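Local coordinates for protein fructosamine deglycase FrlB (Bacillus subtilis, PDB 3EUA) that converts a range of fructosamine 6-phosphates into glucose 6-phosphate and a free amino acid, at residues 165-170 with 283-288; 199-204 with 256-261; 217-222 with 319-324. All blocks are in the same frame, centred on the assembly; numbering follows the deposited sequence.

All three contacts involve the second SIS region of the chain. Contact 1 packs the long helix 158-190 against the loop that leads into helix 288-313. Contact 2 joins the end of strand 197-200 to helix 256-269. Their centres lie 21 Å apart, with nearest atoms about 8 Å apart. Contact 3 ties the end of helix 205-220 to the C-terminal tail. Its centre is 34 Å from that of contact 1 and 28 Å from that of contact 2. Contacts 1 and 3 lie on opposite sides of the chain's centre. Contacts 2 and 3 both touch the second subunit; contact 1 does not.

Contact 1: residues 165-170 with 283-288; sequences LDQLQA and FTAIDD
Ile286 sets its CD1 methyl against both Gln167 and Leu168, where helix 158-190 meets the loop after strand 273-277. That loop leads into helix 288-313 of the second SIS region. It folds as a type I beta turn from Phe283 to Ile286, closed by the bond from Ile286 N to Phe283 O. The tight part is the apolar inner side. Here Ile286 CD1 lies 3.7 Å from Gln167 CB and 4.1 Å from Leu168 CD1. Leu168 has its CG turned away from the backbone N, with chi1 at -152°. This sends the CD1 branch across to the loop, where it also comes within 4.2 Å of Phe283 CE2. It meets that ring obliquely. Leu294 and Val298 of helix 288-313 continue the core, touching Ile286 and Phe283 respectively.

The outer side is looser and faces solvent. Gln167 and Ala285 are both exposed, although their CA atoms are the nearest pair across the two segments, at 6.6 Å. Their contact is van der Waals packing alone. The glutamine chain bends at chi2 (-72°), which brings its amide alongside the Ala285 methyl. Lys291 NZ bonds to the carbonyl oxygens of Phe283 and Ile286. At the solvent margin, Gln167 OE1 rests 3.7 Å from the methyl carbon CB of Ala285.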
# COMPACT_ATOMS: atom_id res chain seq x y z
N LEU A 165 14.09 18.89 -12.47
CA LEU A 165 15.01 18.37 -11.48
C LEU A 165 16.21 19.29 -11.28
O LEU A 165 16.62 19.53 -10.15
CB LEU A 165 15.48 16.98 -11.85
CG LEU A 165 14.52 15.80 -11.59
CD1 LEU A 165 15.07 14.56 -12.24
CD2 LEU A 165 14.28 15.57 -10.06
N ASP A 166 16.73 19.85 -12.37
CA ASP A 166 17.89 20.76 -12.30
C ASP A 166 17.51 22.03 -11.53
O ASP A 166 18.30 22.51 -10.69
CB ASP A 166 18.39 21.11 -13.69
CG ASP A 166 19.78 21.78 -13.67
OD1 ASP A 166 20.58 21.43 -12.76
OD2 ASP A 166 20.07 22.59 -14.58
N GLN A 167 16.31 22.54 -11.78
CA GLN A 167 15.79 23.73 -11.08
C GLN A 167 15.28 23.42 -9.66
O GLN A 167 15.09 24.34 -8.85
CB GLN A 167 14.62 24.29 -11.86
CG GLN A 167 14.98 24.82 -13.22
CD GLN A 167 15.77 26.12 -13.17
OE1 GLN A 167 15.70 26.88 -12.20
NE2 GLN A 167 16.47 26.41 -14.25
N LEU A 168 15.10 22.15 -9.32
CA LEU A 168 14.53 21.79 -8.02
C LEU A 168 15.45 22.06 -6.82
O LEU A 168 14.97 22.26 -5.71
CB LEU A 168 14.09 20.31 -8.01
CG LEU A 168 12.95 20.00 -7.06
CD1 LEU A 168 11.67 20.74 -7.56
CD2 LEU A 168 12.73 18.51 -6.98
N GLN A 169 16.77 22.07 -7.02
CA GLN A 169 17.64 22.35 -5.88
C GLN A 169 17.35 23.75 -5.35
O GLN A 169 17.33 23.94 -4.15
CB GLN A 169 19.12 22.19 -6.18
CG GLN A 169 20.03 22.28 -4.94
CD GLN A 169 19.75 21.21 -3.92
OE1 GLN A 169 19.39 20.08 -4.27
NE2 GLN A 169 19.96 21.54 -2.63
N ALA A 170 17.12 24.73 -6.23
CA ALA A 170 16.82 26.08 -5.78
C ALA A 170 15.50 26.09 -5.00
O ALA A 170 15.35 26.84 -4.02
CB ALA A 170 16.77 27.04 -6.96
N PHE A 283 7.52 27.00 -7.23
CA PHE A 283 7.64 26.13 -8.39
C PHE A 283 7.51 26.91 -9.68
O PHE A 283 7.21 26.34 -10.72
CB PHE A 283 6.55 25.03 -8.33
CG PHE A 283 6.82 23.96 -7.28
CD1 PHE A 283 6.46 24.15 -5.95
CD2 PHE A 283 7.39 22.76 -7.64
CE1 PHE A 283 6.70 23.17 -5.01
CE2 PHE A 283 7.64 21.78 -6.70
CZ PHE A 283 7.30 21.99 -5.39
N THR A 284 7.77 28.21 -9.64
CA THR A 284 7.64 29.07 -10.81
C THR A 284 8.59 28.73 -11.97
O THR A 284 8.27 29.05 -13.13
CB THR A 284 7.78 30.60 -10.39
OG1 THR A 284 9.10 30.88 -9.90
CG2 THR A 284 6.78 30.98 -9.28
N ALA A 285 9.73 28.10 -11.67
CA ALA A 285 10.70 27.68 -12.71
C ALA A 285 10.47 26.22 -13.14
O ALA A 285 11.24 25.69 -13.93
CB ALA A 285 12.12 27.89 -12.20
N ILE A 286 9.45 25.57 -12.59
CA ILE A 286 9.14 24.20 -12.93
C ILE A 286 7.94 24.19 -13.86
O ILE A 286 6.97 24.91 -13.60
CB ILE A 286 8.81 23.37 -11.67
CG1 ILE A 286 9.88 23.56 -10.57
CG2 ILE A 286 8.63 21.89 -12.06
CD1 ILE A 286 11.23 23.07 -10.95
N ASP A 287 7.99 23.39 -14.93
CA ASP A 287 6.89 23.30 -15.89
C ASP A 287 5.64 22.66 -15.23
O ASP A 287 5.75 21.72 -14.45
CB ASP A 287 7.32 22.47 -17.10
CG ASP A 287 6.39 22.62 -18.29
OD1 ASP A 287 6.52 23.63 -19.00
OD2 ASP A 287 5.59 21.71 -18.59
N ASP A 288 4.46 23.20 -15.56
CA ASP A 288 3.20 22.68 -15.05
C ASP A 288 3.01 21.17 -15.32
O ASP A 288 2.37 20.47 -14.52
CB ASP A 288 2.00 23.43 -15.68
CG ASP A 288 1.85 24.89 -15.19
OD1 ASP A 288 2.56 25.29 -14.24
OD2 ASP A 288 0.99 25.65 -15.74

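Contact 2: residues 199-204 with 256-261; sequences MASGAN and RPLEER
The CA atoms of Ala200 and Glu259 are the nearest pair across the contact, 6.0 Å apart. Strand 197-200 ends at Ala200. The chain then turns through Ser201 to Asn204, and Asn204 N bonds to Ser201 O. Gly202 has a positive phi of 52°, which favours glycine. Opposite this turn runs the first part of helix 256-269.

Glu259 carries most of the contact. Its side chain is extended beyond CG and reaches over to the end of the strand. There OE2 accepts a hydrogen bond from Ser201 N at 2.9 Å, with an N-H...O angle of 162°. The donor comes from the anti side of the carboxylate and lies 32° out of its plane. The methyl carbon CB of Ala200 lies 3.6 Å from the same Glu259 OE2. The other oxygen, OE1, is held by Gly251 N, just after strand 246-250. The carboxylate therefore joins two loops that follow neighbouring strands. It is buried, and these backbone N-H groups would probably help to stabilise its negative charge.

Strands 197-200 and 246-250 are neighbours in the parallel sheet of the second SIS region, and helix 256-269 follows the second of them. Glu259 thus reaches from this helix back to the C-terminal ends of both strands.

Ser201 lies alongside the glutamate stem, its OG 3.2 Å from Glu259 CG. Its OG is hydrogen-bonded to Thr255 OG1. Leu258, one residue before Glu259, packs on the same serine, and its CD2 comes within 3.8 Å of Ser201 CB. In the second subunit, Glu63 packs on Ser201 and accepts a bond from Gly202 N, while Gln66 touches Leu258.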
# COMPACT_ATOMS: atom_id res chain seq x y z
N MSE A 199 -0.01 11.87 6.87
CA MSE A 199 -1.09 11.72 5.90
C MSE A 199 -0.83 12.44 4.58
O MSE A 199 -0.35 13.53 4.55
CB MSE A 199 -2.39 12.19 6.53
CG MSE A 199 -3.56 12.18 5.62
SE MSE A 199 -5.28 12.11 6.51
CE MSE A 199 -5.93 12.77 5.07
N ALA A 200 -1.15 11.77 3.48
CA ALA A 200 -0.97 12.32 2.12
C ALA A 200 -1.66 11.36 1.13
O ALA A 200 -2.20 10.32 1.54
CB ALA A 200 0.49 12.50 1.77
N SER A 201 -1.68 11.74 -0.15
CA SER A 201 -2.26 10.92 -1.22
C SER A 201 -1.44 11.02 -2.50
O SER A 201 -0.39 11.67 -2.54
CB SER A 201 -3.72 11.35 -1.50
OG SER A 201 -3.78 12.67 -2.01
N GLY A 202 -1.85 10.28 -3.52
CA GLY A 202 -1.18 10.33 -4.81
C GLY A 202 0.32 10.11 -4.77
O GLY A 202 0.80 9.20 -4.12
N ALA A 203 1.06 10.99 -5.44
CA ALA A 203 2.51 10.90 -5.55
C ALA A 203 3.25 11.25 -4.27
O ALA A 203 4.45 11.05 -4.20
CB ALA A 203 3.00 11.79 -6.67
N ASN A 204 2.53 11.77 -3.26
CA ASN A 204 3.11 12.17 -1.99
C ASN A 204 3.00 11.11 -0.91
O ASN A 204 3.59 11.25 0.18
CB ASN A 204 2.36 13.44 -1.50
CG ASN A 204 2.11 14.42 -2.61
OD1 ASN A 204 0.97 14.64 -3.04
ND2 ASN A 204 3.18 14.93 -3.17
N ARG A 256 -4.45 16.26 -4.97
CA ARG A 256 -4.47 17.29 -3.95
C ARG A 256 -5.88 17.51 -3.31
O ARG A 256 -5.96 17.76 -2.10
CB ARG A 256 -3.94 18.59 -4.52
CG ARG A 256 -3.92 19.72 -3.51
CD ARG A 256 -3.56 20.98 -4.21
NE ARG A 256 -3.67 22.10 -3.30
CZ ARG A 256 -2.73 22.48 -2.44
NH1 ARG A 256 -1.55 21.86 -2.36
NH2 ARG A 256 -2.98 23.53 -1.69
N PRO A 257 -6.98 17.46 -4.12
CA PRO A 257 -8.29 17.59 -3.45
C PRO A 257 -8.51 16.62 -2.28
O PRO A 257 -9.22 16.97 -1.33
CB PRO A 257 -9.28 17.30 -4.57
CG PRO A 257 -8.53 17.71 -5.83
CD PRO A 257 -7.14 17.31 -5.58
N LEU A 258 -7.95 15.40 -2.36
CA LEU A 258 -8.07 14.43 -1.27
C LEU A 258 -7.41 14.98 -0.02
O LEU A 258 -7.97 14.89 1.07
CB LEU A 258 -7.42 13.07 -1.61
CG LEU A 258 -8.12 12.10 -2.57
CD1 LEU A 258 -8.49 12.75 -3.91
CD2 LEU A 258 -7.27 10.79 -2.74
N GLU A 259 -6.23 15.59 -0.20
CA GLU A 259 -5.42 16.16 0.87
C GLU A 259 -6.13 17.39 1.47
O GLU A 259 -6.21 17.57 2.68
CB GLU A 259 -4.02 16.48 0.31
CG GLU A 259 -3.28 15.18 -0.17
CD GLU A 259 -1.98 15.38 -0.95
OE1 GLU A 259 -1.88 16.31 -1.82
OE2 GLU A 259 -1.05 14.53 -0.73
N GLU A 260 -6.68 18.22 0.60
CA GLU A 260 -7.43 19.40 1.03
C GLU A 260 -8.64 19.04 1.88
O GLU A 260 -8.91 19.67 2.89
CB GLU A 260 -7.89 20.18 -0.21
CG GLU A 260 -6.72 20.78 -1.04
CD GLU A 260 -7.16 21.52 -2.32
OE1 GLU A 260 -8.17 21.16 -2.97
OE2 GLU A 260 -6.44 22.44 -2.71
N ARG A 261 -9.37 17.99 1.48
CA ARG A 261 -10.55 17.57 2.22
C ARG A 261 -10.14 17.07 3.61
O ARG A 261 -10.78 17.41 4.62
CB ARG A 261 -11.31 16.50 1.43
CG ARG A 261 -12.59 16.06 2.04
CD ARG A 261 -13.07 14.81 1.39
NE ARG A 261 -14.33 14.35 1.98
CZ ARG A 261 -14.86 13.15 1.75
NH1 ARG A 261 -14.26 12.28 0.94
NH2 ARG A 261 -15.99 12.79 2.34

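Contact 3: residues 217-222 with 319-324; sequences MEMQWI and SHRRYM
Trp221 and Arg322 lie flat against each other. The guanidinium covers one face of the indole, its plane 8° from the ring plane. Arg322 CZ sits 3.8 Å from the centroid of the six-membered ring, almost straight above it, which makes a cation-pi stack. The arginine reaches this place by an extended chain from CG to NE, after a chi1 of 53° sets CG between the backbone N and the carbonyl carbon. Its aliphatic part also touches the ring, with CG 3.4 Å from Trp221 CZ2.

His320 meets the same indole differently. The two ring planes stand at 60°, and Trp221 CH2 comes to the edge of the imidazole, 3.5 Å from His320 NE2. His316 packs edge-to-face on both rings.

Glu218 and Arg321 form a second pairing. NE and NH2 of Arg321 make a salt bridge with Glu218 OE2 through two weak bonds, doubtful because OE2 sits too close to a neighbour in the model. Glu218 CG lies over the guanidinium face, 3.4 Å from Arg321 NE. Met219 CG lies over a face of this guanidinium too. Arg321 NH1 bonds to His320 O at 3.0 Å and also to Leu318 O, which helps to fix the rotation of the guanidinium.

Glu238 of the second subunit binds both stacked partners, by OE1 to Trp221 NE1 and by its carbonyl O to Arg322 NH2. With an alanine in place of Trp221, the Arg322 guanidinium would probably lose its flat support, and Glu238 of the second subunit its indole N-H. The cation-pi stack thus belongs to a subunit interface, where the C-terminal tail packs on the end of helix 205-220.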
# COMPACT_ATOMS: atom_id res chain seq x y z
N MSE A 217 9.42 5.84 13.41
CA MSE A 217 9.57 4.52 14.01
C MSE A 217 11.04 4.12 14.13
O MSE A 217 11.58 4.02 15.24
CB MSE A 217 8.75 3.48 13.22
CG MSE A 217 7.24 3.75 13.23
SE MSE A 217 6.19 2.50 12.24
CE MSE A 217 6.33 0.94 13.57
N GLU A 218 11.69 3.95 13.00
CA GLU A 218 13.09 3.53 12.96
C GLU A 218 14.06 4.43 13.67
O GLU A 218 14.81 3.97 14.55
CB GLU A 218 13.58 3.42 11.51
CG GLU A 218 14.97 2.83 11.31
CD GLU A 218 15.43 2.89 9.85
OE1 GLU A 218 14.76 3.52 9.00
OE2 GLU A 218 16.52 2.32 9.57
N MSE A 219 14.02 5.70 13.35
CA MSE A 219 15.04 6.65 13.84
C MSE A 219 14.73 7.49 15.06
O MSE A 219 15.58 8.25 15.50
CB MSE A 219 15.40 7.55 12.66
CG MSE A 219 15.82 6.78 11.40
SE MSE A 219 16.43 7.93 9.90
CE MSE A 219 16.29 6.67 8.38
N GLN A 220 13.53 7.35 15.60
CA GLN A 220 13.12 8.10 16.79
C GLN A 220 12.35 7.28 17.79
O GLN A 220 12.16 7.72 18.93
CB GLN A 220 12.25 9.30 16.35
CG GLN A 220 12.99 10.39 15.61
CD GLN A 220 13.99 11.11 16.48
OE1 GLN A 220 13.62 11.92 17.32
NE2 GLN A 220 15.26 10.83 16.28
N TRP A 221 11.96 6.06 17.42
CA TRP A 221 11.13 5.19 18.25
C TRP A 221 9.84 5.90 18.67
O TRP A 221 9.45 5.87 19.82
CB TRP A 221 11.86 4.65 19.47
CG TRP A 221 13.15 3.98 19.17
CD1 TRP A 221 13.54 3.42 17.99
CD2 TRP A 221 14.14 3.64 20.11
NE1 TRP A 221 14.78 2.83 18.12
CE2 TRP A 221 15.17 2.95 19.43
CE3 TRP A 221 14.30 3.89 21.49
CZ2 TRP A 221 16.33 2.50 20.07
CZ3 TRP A 221 15.45 3.43 22.12
CH2 TRP A 221 16.45 2.76 21.40
N ILE A 222 9.21 6.58 17.70
CA ILE A 222 7.94 7.26 17.87
C ILE A 222 6.94 6.47 17.05
O ILE A 222 7.21 6.18 15.88
CB ILE A 222 8.02 8.70 17.39
CG1 ILE A 222 8.96 9.50 18.30
CG2 ILE A 222 6.66 9.34 17.42
CD1 ILE A 222 9.20 10.89 17.87
N SER A 319 20.79 8.36 13.69
CA SER A 319 21.61 7.17 13.43
C SER A 319 21.46 6.08 14.49
O SER A 319 21.91 4.96 14.29
CB SER A 319 23.08 7.60 13.35
OG SER A 319 23.41 8.36 14.52
N HIS A 320 20.79 6.39 15.60
CA HIS A 320 20.65 5.43 16.68
C HIS A 320 19.75 4.24 16.32
O HIS A 320 18.75 4.44 15.65
CB HIS A 320 20.12 6.12 17.92
CG HIS A 320 20.12 5.23 19.12
ND1 HIS A 320 21.27 4.91 19.80
CD2 HIS A 320 19.11 4.58 19.74
CE1 HIS A 320 20.96 4.10 20.81
NE2 HIS A 320 19.66 3.88 20.79
N ARG A 321 20.16 3.03 16.72
CA ARG A 321 19.40 1.81 16.49
C ARG A 321 19.63 0.88 17.65
O ARG A 321 20.70 0.93 18.31
CB ARG A 321 19.87 1.08 15.23
CG ARG A 321 19.70 1.82 13.90
CD ARG A 321 18.24 2.08 13.49
NE ARG A 321 18.23 2.61 12.11
CZ ARG A 321 18.54 3.86 11.76
NH1 ARG A 321 18.87 4.78 12.65
NH2 ARG A 321 18.52 4.21 10.47
N ARG A 322 18.66 0.02 17.92
CA ARG A 322 18.81 -1.00 18.93
C ARG A 322 18.83 -2.37 18.29
O ARG A 322 19.35 -3.27 18.89
CB ARG A 322 17.72 -0.91 19.98
CG ARG A 322 16.32 -0.90 19.51
CD ARG A 322 15.45 -0.77 20.72
NE ARG A 322 14.09 -0.40 20.39
CZ ARG A 322 13.23 0.06 21.30
NH1 ARG A 322 13.60 0.21 22.57
NH2 ARG A 322 12.02 0.43 20.94
N TYR A 323 18.33 -2.49 17.06
CA TYR A 323 18.29 -3.79 16.38
C TYR A 323 19.05 -3.80 15.06
O TYR A 323 19.91 -4.67 14.86
CB TYR A 323 16.84 -4.25 16.15
CG TYR A 323 15.96 -4.17 17.39
CD1 TYR A 323 16.40 -4.67 18.61
CD2 TYR A 323 14.66 -3.66 17.33
CE1 TYR A 323 15.61 -4.63 19.74
CE2 TYR A 323 13.85 -3.61 18.49
CZ TYR A 323 14.34 -4.10 19.68
OH TYR A 323 13.56 -4.08 20.82
N MSE A 324 18.74 -2.85 14.19
CA MSE A 324 19.40 -2.79 12.90
C MSE A 324 20.89 -2.60 13.10
O MSE A 324 21.36 -1.76 13.91
CB MSE A 324 18.85 -1.67 12.04
CG MSE A 324 19.34 -1.67 10.60
SE MSE A 324 18.68 -0.13 9.59
CE MSE A 324 16.85 -0.27 10.03